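Local coordinates for DUF3829 family protein (PDB 4YJW), which is of unknown function but is an all-helical protein of Bacteroides vulgatus, probably made with a signal peptide as a lipoprotein, at residues E13-V18 with K156-P161; M19-T24 with G74-E79; L26-D31 with E87-L92. One frame throughout, in Å; residues are numbered along the deposited sequence.

All three contacts use helix 10-32, met at successive points along its length by different parts of the chain. Contact 1 lies farthest out, its centre about 27 Å from the centre of the chain, where the first and last helices pack through an alanine, a threonine, an asparagine and a leucine, mostly partly exposed. Contact 2, about 18 Å from that centre, is buried and aromatic: a loop sets its rings against the same helix. Contact 3, about 5 Å from it, is the most central of the three and, like contact 2, buried; aliphatic apart from one tyrosine, it joins helix 10-32 to helix 79-111. Contact 2 touches both others, whereas contacts 1 and 3 stay about 9 Å apart at their nearest atoms. No hydrogen bond crosses any of the three.

Contact 1: E13-V18 with K156-P161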
ATOM      1  N   GLU A  13     -22.021  -9.597  17.153  1.00 35.89           N
ATOM      2  CA  GLU A  13     -21.581 -10.192  15.888  0.50 34.28           C
ATOM      3  C   GLU A  13     -20.861  -9.137  15.041  1.00 36.37           C
ATOM      4  O   GLU A  13     -19.833  -9.451  14.446  1.00 31.96           O
ATOM      5  CB  GLU A  13     -22.721 -10.878  15.112  0.50 36.17           C
ATOM      6  CG  GLU A  13     -23.878 -10.001  14.660  0.50 45.77           C
ATOM      7  CD  GLU A  13     -24.881 -10.695  13.757  0.50 60.11           C
ATOM      8  OE1 GLU A  13     -25.335 -11.810  14.106  0.50 57.03           O
ATOM      9  OE2 GLU A  13     -25.236 -10.108  12.710  0.50 46.71           O
ATOM     10  N   ASN A  14     -21.350  -7.866  15.050  1.00 34.28           N
ATOM     11  CA  ASN A  14     -20.721  -6.748  14.319  1.00 33.23           C
ATOM     12  C   ASN A  14     -19.317  -6.456  14.870  1.00 32.17           C
ATOM     13  O   ASN A  14     -18.378  -6.207  14.099  1.00 29.25           O
ATOM     14  CB  ASN A  14     -21.596  -5.487  14.394  1.00 37.69           C
ATOM     15  CG  ASN A  14     -22.687  -5.423  13.349  1.00 57.60           C
ATOM     16  OD1 ASN A  14     -22.862  -6.329  12.525  1.00 50.72           O
ATOM     17  ND2 ASN A  14     -23.420  -4.320  13.331  1.00 50.66           N
ATOM     18  N   ALA A  15     -19.170  -6.540  16.201  1.00 28.43           N
ATOM     19  CA  ALA A  15     -17.902  -6.340  16.896  1.00 27.63           C
ATOM     20  C   ALA A  15     -16.911  -7.445  16.541  1.00 28.48           C
ATOM     21  O   ALA A  15     -15.729  -7.157  16.363  1.00 26.33           O
ATOM     22  CB  ALA A  15     -18.118  -6.282  18.400  1.00 28.69           C
ATOM     23  N   ASN A  16     -17.389  -8.705  16.392  1.00 24.32           N
ATOM     24  CA  ASN A  16     -16.509  -9.806  16.002  1.00 23.50           C
ATOM     25  C   ASN A  16     -15.981  -9.593  14.595  1.00 24.04           C
ATOM     26  O   ASN A  16     -14.828  -9.940  14.322  1.00 23.13           O
ATOM     27  CB  ASN A  16     -17.223 -11.151  16.099  1.00 24.20           C
ATOM     28  CG  ASN A  16     -17.339 -11.659  17.511  1.00 44.63           C
ATOM     29  OD1 ASN A  16     -16.408 -11.528  18.327  1.00 31.41           O
ATOM     30  ND2 ASN A  16     -18.479 -12.277  17.820  1.00 35.74           N
ATOM     31  N   GLU A  17     -16.809  -9.016  13.707  1.00 20.48           N
ATOM     32  CA  GLU A  17     -16.397  -8.733  12.328  1.00 19.04           C
ATOM     33  C   GLU A  17     -15.394  -7.591  12.324  1.00 19.70           C
ATOM     34  O   GLU A  17     -14.447  -7.625  11.548  1.00 16.90           O
ATOM     35  CB  GLU A  17     -17.594  -8.419  11.400  1.00 20.76           C
ATOM     36  CG  GLU A  17     -18.545  -9.599  11.195  1.00 24.16           C
ATOM     37  CD  GLU A  17     -17.882 -10.867  10.677  1.00 29.53           C
ATOM     38  OE1 GLU A  17     -17.186 -10.801   9.637  1.00 24.52           O
ATOM     39  OE2 GLU A  17     -18.004 -11.911  11.357  1.00 26.89           O
ATOM     40  N   VAL A  18     -15.582  -6.575  13.191  1.00 18.94           N
ATOM     41  CA  VAL A  18     -14.601  -5.481  13.286  1.00 18.12           C
ATOM     42  C   VAL A  18     -13.230  -6.070  13.672  1.00 20.23           C
ATOM     43  O   VAL A  18     -12.226  -5.717  13.052  1.00 17.55           O
ATOM     44  CB  VAL A  18     -15.062  -4.382  14.289  1.00 22.59           C
ATOM     45  CG1 VAL A  18     -13.943  -3.369  14.563  1.00 22.82           C
ATOM     46  CG2 VAL A  18     -16.311  -3.669  13.771  1.00 23.71           C
ATOM     47  N   LYS A 156     -14.068  -3.909  21.375  1.00 33.16           N
ATOM     48  CA  LYS A 156     -13.603  -4.544  22.610  1.00 34.25           C
ATOM     49  C   LYS A 156     -14.617  -4.285  23.745  1.00 40.78           C
ATOM     50  O   LYS A 156     -14.932  -5.214  24.496  1.00 40.61           O
ATOM     51  CB  LYS A 156     -12.200  -4.056  22.979  1.00 36.81           C
ATOM     52  CG  LYS A 156     -11.115  -4.639  22.077  1.00 40.02           C
ATOM     53  CD  LYS A 156      -9.740  -4.139  22.488  1.00 51.63           C
ATOM     54  CE  LYS A 156      -8.668  -4.547  21.514  1.00 57.41           C
ATOM     55  NZ  LYS A 156      -7.333  -4.067  21.950  1.00 67.05           N
ATOM     56  N   ILE A 157     -15.207  -3.065  23.798  1.00 38.13           N
ATOM     57  CA  ILE A 157     -16.256  -2.723  24.778  1.00 38.87           C
ATOM     58  C   ILE A 157     -17.448  -3.687  24.608  1.00 44.34           C
ATOM     59  O   ILE A 157     -17.897  -4.279  25.593  1.00 45.26           O
ATOM     60  CB  ILE A 157     -16.711  -1.239  24.649  1.00 42.10           C
ATOM     61  CG1 ILE A 157     -15.606  -0.261  25.107  1.00 42.33           C
ATOM     62  CG2 ILE A 157     -18.050  -0.986  25.388  1.00 43.04           C
ATOM     63  CD1 ILE A 157     -15.815   1.188  24.626  1.00 44.81           C
ATOM     64  N   THR A 158     -17.943  -3.848  23.363  1.00 39.66           N
ATOM     65  CA  THR A 158     -19.081  -4.719  23.063  1.00 40.57           C
ATOM     66  C   THR A 158     -18.766  -6.174  23.439  1.00 47.42           C
ATOM     67  O   THR A 158     -19.635  -6.842  24.003  1.00 47.77           O
ATOM     68  CB  THR A 158     -19.495  -4.583  21.582  1.00 44.03           C
ATOM     69  OG1 THR A 158     -19.749  -3.203  21.293  1.00 45.56           O
ATOM     70  CG2 THR A 158     -20.740  -5.391  21.236  1.00 40.44           C
ATOM     71  N   LEU A 159     -17.518  -6.628  23.211  1.00 45.95           N
ATOM     72  CA  LEU A 159     -17.121  -8.025  23.450  1.00 46.83           C
ATOM     73  C   LEU A 159     -16.657  -8.352  24.887  1.00 57.82           C
ATOM     74  O   LEU A 159     -16.395  -9.528  25.164  1.00 57.99           O
ATOM     75  CB  LEU A 159     -16.038  -8.466  22.453  1.00 44.99           C
ATOM     76  CG  LEU A 159     -16.473  -8.529  20.997  1.00 47.79           C
ATOM     77  CD1 LEU A 159     -15.281  -8.763  20.085  1.00 46.85           C
ATOM     78  CD2 LEU A 159     -17.567  -9.578  20.777  1.00 47.53           C
ATOM     79  N   THR A 160     -16.579  -7.362  25.790  1.00 58.67           N
ATOM     80  CA  THR A 160     -16.166  -7.616  27.179  1.00 61.17           C
ATOM     81  C   THR A 160     -17.410  -7.746  28.092  1.00 69.20           C
ATOM     82  O   THR A 160     -18.029  -6.728  28.429  1.00 69.84           O
ATOM     83  CB  THR A 160     -15.181  -6.546  27.694  1.00 72.08           C
ATOM     84  OG1 THR A 160     -15.578  -5.258  27.226  1.00 72.76           O
ATOM     85  CG2 THR A 160     -13.742  -6.831  27.284  1.00 70.32           C
ATOM     86  N   PRO A 161     -17.797  -8.986  28.498  1.00 67.28           N
ATOM     87  CA  PRO A 161     -18.977  -9.139  29.367  1.00 73.64           C
ATOM     88  C   PRO A 161     -18.627  -8.958  30.839  1.00116.07           C
ATOM     89  O   PRO A 161     -19.465  -8.521  31.621  1.00 85.14           O
ATOM     90  CB  PRO A 161     -19.461 -10.571  29.075  1.00 74.11           C
ATOM     91  CG  PRO A 161     -18.366 -11.226  28.231  1.00 75.84           C
ATOM     92  CD  PRO A 161     -17.190 -10.299  28.201  1.00 70.13           C
TER
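Helix 10-32 and the end of helix 121-159 run in roughly opposite directions here, and their backbones come closest at Ala15 and Thr158, whose CA atoms are 6.5 Å apart. The small Ala15 permits this approach: its CB points at the other helix and meets Leu159 CG at 3.8 Å and Thr158 CB at 3.9 Å. Thr158 turns its methyl to the interface: with OG1 at chi1 -55°, CG2 falls anti to the backbone N and 4.0 Å from Ala15 CB, while OG1 is hydrogen-bonded to Gly154 O one turn back in its own helix. The pairing is that of an antiparallel helix pair in an all-alpha fold, and it brings the two ends of the modelled chain together; Ala155 and Ile151 carry it on along helix 121-159 against Ala15 and Val18. Beside this, Asn16 reaches Leu159 with its amide oxygen. OD1 lies 3.3 Å from Leu159 CD2 and 3.5 Å from Leu159 CD1, so the oxygen sits against both methyls of the fork, in van der Waals contact and without a hydrogen bond. Leu159 also packs on Val12 and on Met19, a selenomethionine in this crystal.

Contact 2: M19-T24 with G74-E79; sequences MKYYDT and GNYFSE
The ring of Tyr21 receives the edge of the Phe77 ring over one face, in a T-shaped (edge-to-face) stack with centroids 5.0 Å apart and planes at 76°. Phe77 CE2 stands 3.7 Å above the Tyr21 plane, over its centre, and CZ comes in beside it, 3.7 Å from Tyr21 CD1. Seen from the other partner, Tyr21 CG lies at the edge of the Phe77 ring and in its plane, while one face of Phe77 is taken by CD1 of the adjoining Tyr76. One face of Tyr76 in turn lies over Gly74 C, offset toward the rim. The hydroxyl of Tyr76 adds a lighter touch, OH to Tyr21 CD2 at 3.9 Å, from a side chain crossing Tyr21 at about a right angle.

Tyr21 is put in place by its first torsion: with CG anti to the backbone N (chi1 -169°), the ring extends from the helix toward the loop, and its OH is hydrogen-bonded to Val70 O. A leucine in its place would probably leave Val70 O without that partner and the edge of Phe77 without an aromatic face to meet. On the loop, a type I beta turn from Gly74 to Phe77, closed by a weak hydrogen bond from Phe77 N to Gly74 O (3.4 Å), brings both rings to the same helix. Ser78 follows as the N-cap of helix 79-111, its OG bonded to Asp81 N.

The contact thus lies where several helices converge: Leu85 of helix 79-111 touches both Tyr21 and Phe77, Phe69 of helix 64-71 touches Tyr21 and Tyr76, and helix 121-159 supplies Leu148 to Tyr21 and Ile151 to Phe77.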
HETATM    1  N   MSE A  19     -13.193  -6.998  14.651  1.00 18.62           N
HETATM    2  CA  MSE A  19     -11.927  -7.626  15.078  1.00 18.58           C
HETATM    3  C   MSE A  19     -11.265  -8.401  13.920  1.00 22.17           C
HETATM    4  O   MSE A  19     -10.044  -8.347  13.761  1.00 22.04           O
HETATM    5  CB  MSE A  19     -12.145  -8.561  16.292  1.00 20.32           C
HETATM    6  CG  MSE A  19     -12.626  -7.838  17.555  1.00 27.05           C
HETATM    7 SE   MSE A  19     -11.623  -6.208  17.978  0.75 34.63          SE
HETATM    8  CE  MSE A  19      -9.833  -6.936  18.153  1.00 30.31           C
ATOM      9  N   LYS A  20     -12.072  -9.093  13.103  1.00 18.94           N
ATOM     10  CA  LYS A  20     -11.563  -9.856  11.946  1.00 16.71           C
ATOM     11  C   LYS A  20     -10.950  -8.887  10.944  1.00 18.57           C
ATOM     12  O   LYS A  20      -9.839  -9.123  10.459  1.00 15.75           O
ATOM     13  CB  LYS A  20     -12.656 -10.706  11.292  1.00 18.66           C
ATOM     14  CG  LYS A  20     -13.221 -11.813  12.203  1.00 20.91           C
ATOM     15  CD  LYS A  20     -14.357 -12.587  11.487  1.00 18.46           C
ATOM     16  CE  LYS A  20     -15.048 -13.530  12.446  1.00 21.99           C
ATOM     17  NZ  LYS A  20     -16.282 -14.128  11.843  1.00 23.23           N
ATOM     18  N   TYR A  21     -11.661  -7.778  10.669  1.00 14.90           N
ATOM     19  CA  TYR A  21     -11.208  -6.744   9.738  1.00 13.52           C
ATOM     20  C   TYR A  21      -9.900  -6.117  10.227  1.00 17.04           C
ATOM     21  O   TYR A  21      -8.964  -5.945   9.442  1.00 15.71           O
ATOM     22  CB  TYR A  21     -12.300  -5.675   9.552  1.00 14.35           C
ATOM     23  CG  TYR A  21     -12.006  -4.725   8.405  1.00 14.83           C
ATOM     24  CD1 TYR A  21     -11.194  -3.605   8.594  1.00 16.14           C
ATOM     25  CD2 TYR A  21     -12.597  -4.902   7.157  1.00 14.63           C
ATOM     26  CE1 TYR A  21     -10.922  -2.724   7.550  1.00 16.81           C
ATOM     27  CE2 TYR A  21     -12.346  -4.012   6.108  1.00 15.54           C
ATOM     28  CZ  TYR A  21     -11.508  -2.925   6.313  1.00 18.19           C
ATOM     29  OH  TYR A  21     -11.234  -2.028   5.305  1.00 19.41           O
ATOM     30  N   TYR A  22      -9.815  -5.823  11.537  1.00 15.89           N
ATOM     31  CA  TYR A  22      -8.594  -5.240  12.106  1.00 16.84           C
ATOM     32  C   TYR A  22      -7.424  -6.230  12.032  1.00 18.82           C
ATOM     33  O   TYR A  22      -6.331  -5.853  11.605  1.00 18.14           O
ATOM     34  CB  TYR A  22      -8.834  -4.817  13.549  1.00 18.97           C
ATOM     35  CG  TYR A  22      -7.603  -4.264  14.234  1.00 22.79           C
ATOM     36  CD1 TYR A  22      -6.972  -3.115  13.760  1.00 24.85           C
ATOM     37  CD2 TYR A  22      -7.119  -4.836  15.406  1.00 24.99           C
ATOM     38  CE1 TYR A  22      -5.863  -2.576  14.411  1.00 27.68           C
ATOM     39  CE2 TYR A  22      -6.027  -4.283  16.084  1.00 26.93           C
ATOM     40  CZ  TYR A  22      -5.383  -3.176  15.563  1.00 35.15           C
ATOM     41  OH  TYR A  22      -4.295  -2.641  16.215  1.00 42.03           O
ATOM     42  N   ASP A  23      -7.642  -7.478  12.459  1.00 17.67           N
ATOM     43  CA  ASP A  23      -6.583  -8.503  12.409  1.00 17.59           C
ATOM     44  C   ASP A  23      -6.048  -8.687  10.971  1.00 19.14           C
ATOM     45  O   ASP A  23      -4.833  -8.746  10.782  1.00 19.12           O
ATOM     46  CB  ASP A  23      -7.098  -9.842  12.980  1.00 20.19           C
ATOM     47  CG  ASP A  23      -7.356  -9.815  14.482  1.00 34.86           C
ATOM     48  OD1 ASP A  23      -6.726  -8.984  15.186  1.00 37.05           O
ATOM     49  OD2 ASP A  23      -8.181 -10.626  14.956  1.00 38.49           O
ATOM     50  N   THR A  24      -6.951  -8.731   9.958  1.00 14.83           N
ATOM     51  CA  THR A  24      -6.575  -8.900   8.546  1.00 14.06           C
ATOM     52  C   THR A  24      -5.815  -7.642   8.102  1.00 17.35           C
ATOM     53  O   THR A  24      -4.758  -7.764   7.471  1.00 16.54           O
ATOM     54  CB  THR A  24      -7.830  -9.185   7.698  1.00 17.27           C
ATOM     55  OG1 THR A  24      -8.459 -10.379   8.208  1.00 17.13           O
ATOM     56  CG2 THR A  24      -7.500  -9.379   6.227  1.00 14.18           C
ATOM     57  N   GLY A  74     -17.725  -4.007   5.484  1.00 30.45           N
ATOM     58  CA  GLY A  74     -19.147  -4.260   5.668  1.00 31.88           C
ATOM     59  C   GLY A  74     -19.919  -3.101   6.264  1.00 35.55           C
ATOM     60  O   GLY A  74     -19.333  -2.083   6.653  1.00 32.16           O
ATOM     61  N   ASN A  75     -21.252  -3.276   6.347  1.00 35.79           N
ATOM     62  CA  ASN A  75     -22.169  -2.259   6.868  0.50 37.63           C
ATOM     63  C   ASN A  75     -22.130  -2.193   8.411  1.00 42.26           C
ATOM     64  O   ASN A  75     -22.872  -1.406   9.004  1.00 44.41           O
ATOM     65  CB  ASN A  75     -23.605  -2.470   6.342  0.50 38.86           C
ATOM     66  CG  ASN A  75     -24.192  -3.854   6.517  0.50 52.65           C
ATOM     67  OD1 ASN A  75     -23.789  -4.640   7.379  0.50 45.88           O
ATOM     68  ND2 ASN A  75     -25.199  -4.166   5.716  0.50 45.39           N
ATOM     69  N   TYR A  76     -21.232  -2.975   9.061  1.00 37.83           N
ATOM     70  CA  TYR A  76     -21.035  -2.935  10.520  1.00 37.55           C
ATOM     71  C   TYR A  76     -20.295  -1.621  10.842  1.00 39.45           C
ATOM     72  O   TYR A  76     -20.498  -1.045  11.909  1.00 42.48           O
ATOM     73  CB  TYR A  76     -20.302  -4.178  11.087  1.00 38.02           C
ATOM     74  CG  TYR A  76     -19.204  -4.753  10.227  1.00 39.39           C
ATOM     75  CD1 TYR A  76     -17.890  -4.317  10.355  1.00 40.49           C
ATOM     76  CD2 TYR A  76     -19.464  -5.783   9.331  1.00 39.75           C
ATOM     77  CE1 TYR A  76     -16.871  -4.858   9.577  1.00 39.79           C
ATOM     78  CE2 TYR A  76     -18.461  -6.304   8.520  1.00 39.87           C
ATOM     79  CZ  TYR A  76     -17.163  -5.842   8.647  1.00 48.13           C
ATOM     80  OH  TYR A  76     -16.172  -6.343   7.833  1.00 48.67           O
ATOM     81  N   PHE A  77     -19.497  -1.107   9.878  1.00 29.58           N
ATOM     82  CA  PHE A  77     -18.873   0.207   9.991  1.00 26.00           C
ATOM     83  C   PHE A  77     -19.894   1.240   9.590  1.00 31.78           C
ATOM     84  O   PHE A  77     -20.727   0.959   8.721  1.00 31.99           O
ATOM     85  CB  PHE A  77     -17.646   0.332   9.067  1.00 25.30           C
ATOM     86  CG  PHE A  77     -16.441  -0.506   9.414  1.00 23.55           C
ATOM     87  CD1 PHE A  77     -15.684  -0.234  10.551  1.00 24.90           C
ATOM     88  CD2 PHE A  77     -16.036  -1.543   8.587  1.00 23.18           C
ATOM     89  CE1 PHE A  77     -14.546  -0.993  10.852  1.00 23.41           C
ATOM     90  CE2 PHE A  77     -14.892  -2.292   8.884  1.00 23.84           C
ATOM     91  CZ  PHE A  77     -14.166  -2.021  10.021  1.00 21.98           C
ATOM     92  N   SER A  78     -19.798   2.455  10.142  1.00 29.02           N
ATOM     93  CA  SER A  78     -20.650   3.564   9.728  1.00 31.11           C
ATOM     94  C   SER A  78     -20.399   3.827   8.248  1.00 35.61           C
ATOM     95  O   SER A  78     -19.310   3.498   7.760  1.00 32.40           O
ATOM     96  CB  SER A  78     -20.333   4.808  10.550  1.00 35.50           C
ATOM     97  OG  SER A  78     -19.086   5.362  10.157  1.00 38.48           O
ATOM     98  N   GLU A  79     -21.370   4.418   7.540  1.00 34.83           N
ATOM     99  CA  GLU A  79     -21.216   4.720   6.117  1.00 35.64           C
ATOM    100  C   GLU A  79     -19.965   5.579   5.882  1.00 39.04           C
ATOM    101  O   GLU A  79     -19.233   5.323   4.924  1.00 37.17           O
ATOM    102  CB  GLU A  79     -22.488   5.392   5.546  1.00 39.38           C
ATOM    103  CG  GLU A  79     -22.448   5.724   4.055  1.00 50.75           C
ATOM    104  CD  GLU A  79     -22.068   4.639   3.058  1.00 67.20           C
ATOM    105  OE1 GLU A  79     -22.131   3.437   3.402  1.00 44.10           O
ATOM    106  OE2 GLU A  79     -21.731   5.002   1.908  1.00 70.06           O
TER

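Contact 3: L26-D31 with E87-L92; sequences LKILKD and ENYGRL
Leu29 and Leu92 meet methyl to methyl, CD2 to CD2 at 3.4 Å, tighter than usual van der Waals contact between carbons. They belong to two helices of an all-alpha bundle, 10-32 and 79-111, running in the same general direction and inclined by 30°, whose short-segment axes come no closer than 13.2 Å. The nearest CA atoms, those of Leu29 and Leu92, are still 9.6 Å apart, so the backbones do not touch and long side chains span the distance.

Tyr89 makes the second bridge. Its CE1 lies 3.9 Å from Leu29 CD2, and its hydroxyl oxygen reaches between two aliphatic side chains, with OH 3.7 Å from Leu29 CD1 and also 3.7 Å from Ile28 CG2. This polar tip is not left to hydrocarbon alone, because Tyr89 OH is hydrogen-bonded to Ser25 OG, less than one turn before Ile28 on helix 10-32; that bond fixes where the end of the ring lies. In Ile28, CG1 lies off the usual staggered positions (chi1 -146°), and CG2 falls between the backbone N and the carbonyl carbon, facing Tyr89.

Beyond this shell, helix 64-71 joins the two helices: its Val70 touches both Ile28 and Tyr89, and Asp66 and Thr67 also pack on Ile28. Helix 121-159 lays Phe145 against Leu29 and adds a polar link, Lys141 NZ being hydrogen-bonded to Leu29 O. On the exposed side of helix 79-111, Glu87 and Arg91 form a salt bridge one turn apart, in which Arg91 NE reaches Glu87 OE2 at 3.1 Å through a weak hydrogen bond, bent to an N-H...acceptor angle of 133°.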
ATOM      1  N   LEU A  26      -4.012  -5.605   9.948  1.00 18.93           N
ATOM      2  CA  LEU A  26      -2.674  -5.643  10.563  1.00 20.09           C
ATOM      3  C   LEU A  26      -1.709  -6.509   9.729  1.00 22.75           C
ATOM      4  O   LEU A  26      -0.593  -6.077   9.421  1.00 21.90           O
ATOM      5  CB  LEU A  26      -2.766  -6.201  12.002  1.00 21.48           C
ATOM      6  CG  LEU A  26      -3.171  -5.245  13.118  1.00 29.05           C
ATOM      7  CD1 LEU A  26      -3.356  -6.020  14.426  1.00 29.92           C
ATOM      8  CD2 LEU A  26      -2.118  -4.175  13.350  1.00 32.56           C
ATOM      9  N   LYS A  27      -2.157  -7.712   9.343  1.00 19.19           N
ATOM     10  CA  LYS A  27      -1.357  -8.661   8.560  1.00 19.60           C
ATOM     11  C   LYS A  27      -1.075  -8.161   7.156  1.00 22.30           C
ATOM     12  O   LYS A  27       0.066  -8.223   6.695  1.00 23.05           O
ATOM     13  CB  LYS A  27      -2.085 -10.023   8.451  1.00 23.94           C
ATOM     14  CG  LYS A  27      -2.046 -10.868   9.704  1.00 51.01           C
ATOM     15  CD  LYS A  27      -2.885 -12.127   9.533  1.00 66.97           C
ATOM     16  CE  LYS A  27      -3.162 -12.817  10.851  1.00 85.43           C
ATOM     17  NZ  LYS A  27      -4.072 -13.983  10.685  1.00 98.25           N
ATOM     18  N   ILE A  28      -2.123  -7.707   6.457  1.00 18.98           N
ATOM     19  CA  ILE A  28      -2.006  -7.277   5.066  1.00 19.43           C
ATOM     20  C   ILE A  28      -1.144  -5.975   4.954  1.00 21.14           C
ATOM     21  O   ILE A  28      -0.253  -5.917   4.103  1.00 19.12           O
ATOM     22  CB  ILE A  28      -3.415  -7.173   4.405  1.00 24.17           C
ATOM     23  CG1 ILE A  28      -3.347  -7.567   2.919  1.00 27.21           C
ATOM     24  CG2 ILE A  28      -4.125  -5.845   4.627  1.00 25.10           C
ATOM     25  CD1 ILE A  28      -4.661  -7.666   2.154  1.00 35.70           C
ATOM     26  N   LEU A  29      -1.309  -5.023   5.881  1.00 17.48           N
ATOM     27  CA  LEU A  29      -0.570  -3.758   5.787  1.00 17.05           C
ATOM     28  C   LEU A  29       0.926  -3.938   6.122  1.00 19.93           C
ATOM     29  O   LEU A  29       1.753  -3.225   5.555  1.00 19.15           O
ATOM     30  CB  LEU A  29      -1.221  -2.651   6.634  1.00 17.21           C
ATOM     31  CG  LEU A  29      -2.610  -2.162   6.127  1.00 21.50           C
ATOM     32  CD1 LEU A  29      -3.318  -1.307   7.166  1.00 22.40           C
ATOM     33  CD2 LEU A  29      -2.491  -1.390   4.835  1.00 22.43           C
ATOM     34  N   LYS A  30       1.265  -4.918   6.962  1.00 17.59           N
ATOM     35  CA  LYS A  30       2.651  -5.238   7.283  1.00 18.70           C
ATOM     36  C   LYS A  30       3.375  -5.783   6.025  1.00 24.60           C
ATOM     37  O   LYS A  30       4.505  -5.378   5.739  1.00 24.02           O
ATOM     38  CB  LYS A  30       2.716  -6.268   8.419  1.00 22.14           C
ATOM     39  CG  LYS A  30       4.148  -6.550   8.876  1.00 32.58           C
ATOM     40  CD  LYS A  30       4.249  -7.905   9.556  1.00 44.41           C
ATOM     41  CE  LYS A  30       5.690  -8.322   9.766  1.00 57.99           C
ATOM     42  NZ  LYS A  30       6.291  -7.670  10.959  1.00 68.98           N
ATOM     43  N   ASP A  31       2.725  -6.683   5.282  1.00 21.92           N
ATOM     44  CA  ASP A  31       3.374  -7.272   4.100  1.00 22.36           C
ATOM     45  C   ASP A  31       3.256  -6.430   2.835  1.00 26.45           C
ATOM     46  O   ASP A  31       4.135  -6.533   1.970  1.00 27.89           O
ATOM     47  CB  ASP A  31       2.823  -8.676   3.832  1.00 25.07           C
ATOM     48  CG  ASP A  31       3.071  -9.678   4.951  1.00 37.48           C
ATOM     49  OD1 ASP A  31       4.193  -9.675   5.520  1.00 40.60           O
ATOM     50  OD2 ASP A  31       2.159 -10.481   5.237  1.00 41.94           O
ATOM     51  N   GLU A  87     -11.900   3.819   0.239  1.00 26.45           N
ATOM     52  CA  GLU A  87     -11.118   4.783  -0.544  1.00 26.91           C
ATOM     53  C   GLU A  87      -9.615   4.625  -0.287  1.00 28.18           C
ATOM     54  O   GLU A  87      -8.841   4.525  -1.241  1.00 27.53           O
ATOM     55  CB  GLU A  87     -11.561   6.219  -0.216  1.00 30.10           C
ATOM     56  CG  GLU A  87     -11.030   7.272  -1.178  1.00 43.16           C
ATOM     57  CD  GLU A  87     -11.220   8.709  -0.728  1.00 74.25           C
ATOM     58  OE1 GLU A  87     -12.179   8.988   0.029  1.00 61.47           O
ATOM     59  OE2 GLU A  87     -10.410   9.565  -1.151  1.00 79.85           O
ATOM     60  N   ASN A  88      -9.202   4.603   0.985  1.00 23.54           N
ATOM     61  CA  ASN A  88      -7.777   4.499   1.333  1.00 22.78           C
ATOM     62  C   ASN A  88      -7.154   3.176   0.877  1.00 25.91           C
ATOM     63  O   ASN A  88      -6.020   3.185   0.381  1.00 24.98           O
ATOM     64  CB  ASN A  88      -7.564   4.735   2.823  1.00 24.38           C
ATOM     65  CG  ASN A  88      -7.579   6.210   3.136  1.00 34.96           C
ATOM     66  OD1 ASN A  88      -6.586   6.912   2.932  1.00 32.03           O
ATOM     67  ND2 ASN A  88      -8.711   6.731   3.620  1.00 27.39           N
ATOM     68  N   TYR A  89      -7.891   2.048   0.982  1.00 20.90           N
ATOM     69  CA  TYR A  89      -7.377   0.764   0.511  1.00 19.95           C
ATOM     70  C   TYR A  89      -7.287   0.737  -1.020  1.00 23.79           C
ATOM     71  O   TYR A  89      -6.292   0.257  -1.553  1.00 21.09           O
ATOM     72  CB  TYR A  89      -8.242  -0.400   1.022  1.00 19.86           C
ATOM     73  CG  TYR A  89      -7.710  -1.040   2.285  1.00 18.18           C
ATOM     74  CD1 TYR A  89      -6.466  -1.661   2.304  1.00 17.94           C
ATOM     75  CD2 TYR A  89      -8.483  -1.089   3.446  1.00 19.29           C
ATOM     76  CE1 TYR A  89      -5.985  -2.288   3.454  1.00 17.68           C
ATOM     77  CE2 TYR A  89      -8.013  -1.717   4.607  1.00 18.18           C
ATOM     78  CZ  TYR A  89      -6.770  -2.332   4.595  1.00 19.26           C
ATOM     79  OH  TYR A  89      -6.302  -3.000   5.697  1.00 17.33           O
ATOM     80  N   GLY A  90      -8.303   1.280  -1.704  1.00 23.22           N
ATOM     81  CA  GLY A  90      -8.311   1.356  -3.168  1.00 23.77           C
ATOM     82  C   GLY A  90      -7.108   2.123  -3.696  1.00 26.65           C
ATOM     83  O   GLY A  90      -6.396   1.638  -4.586  1.00 26.70           O
ATOM     84  N   ARG A  91      -6.825   3.280  -3.083  1.00 22.40           N
ATOM     85  CA  ARG A  91      -5.688   4.125  -3.430  1.00 22.51           C
ATOM     86  C   ARG A  91      -4.382   3.440  -3.072  1.00 26.04           C
ATOM     87  O   ARG A  91      -3.434   3.508  -3.856  1.00 24.09           O
ATOM     88  CB  ARG A  91      -5.768   5.486  -2.730  1.00 22.54           C
ATOM     89  CG  ARG A  91      -6.921   6.343  -3.249  1.00 30.20           C
ATOM     90  CD  ARG A  91      -7.048   7.648  -2.492  1.00 43.37           C
ATOM     91  NE  ARG A  91      -8.218   8.414  -2.933  1.00 62.02           N
ATOM     92  CZ  ARG A  91      -8.210   9.305  -3.923  1.00 81.29           C
ATOM     93  NH1 ARG A  91      -7.089   9.559  -4.590  1.00 75.61           N
ATOM     94  NH2 ARG A  91      -9.323   9.942  -4.256  1.00 63.32           N
ATOM     95  N   LEU A  92      -4.348   2.735  -1.923  1.00 22.09           N
ATOM     96  CA  LEU A  92      -3.144   2.006  -1.500  1.00 20.88           C
ATOM     97  C   LEU A  92      -2.807   0.863  -2.479  1.00 24.13           C
ATOM     98  O   LEU A  92      -1.638   0.753  -2.882  1.00 22.54           O
ATOM     99  CB  LEU A  92      -3.296   1.485  -0.061  1.00 20.97           C
ATOM    100  CG  LEU A  92      -2.083   0.759   0.540  1.00 24.65           C
ATOM    101  CD1 LEU A  92      -0.861   1.682   0.636  1.00 23.40           C
ATOM    102  CD2 LEU A  92      -2.408   0.269   1.916  1.00 26.84           C
TER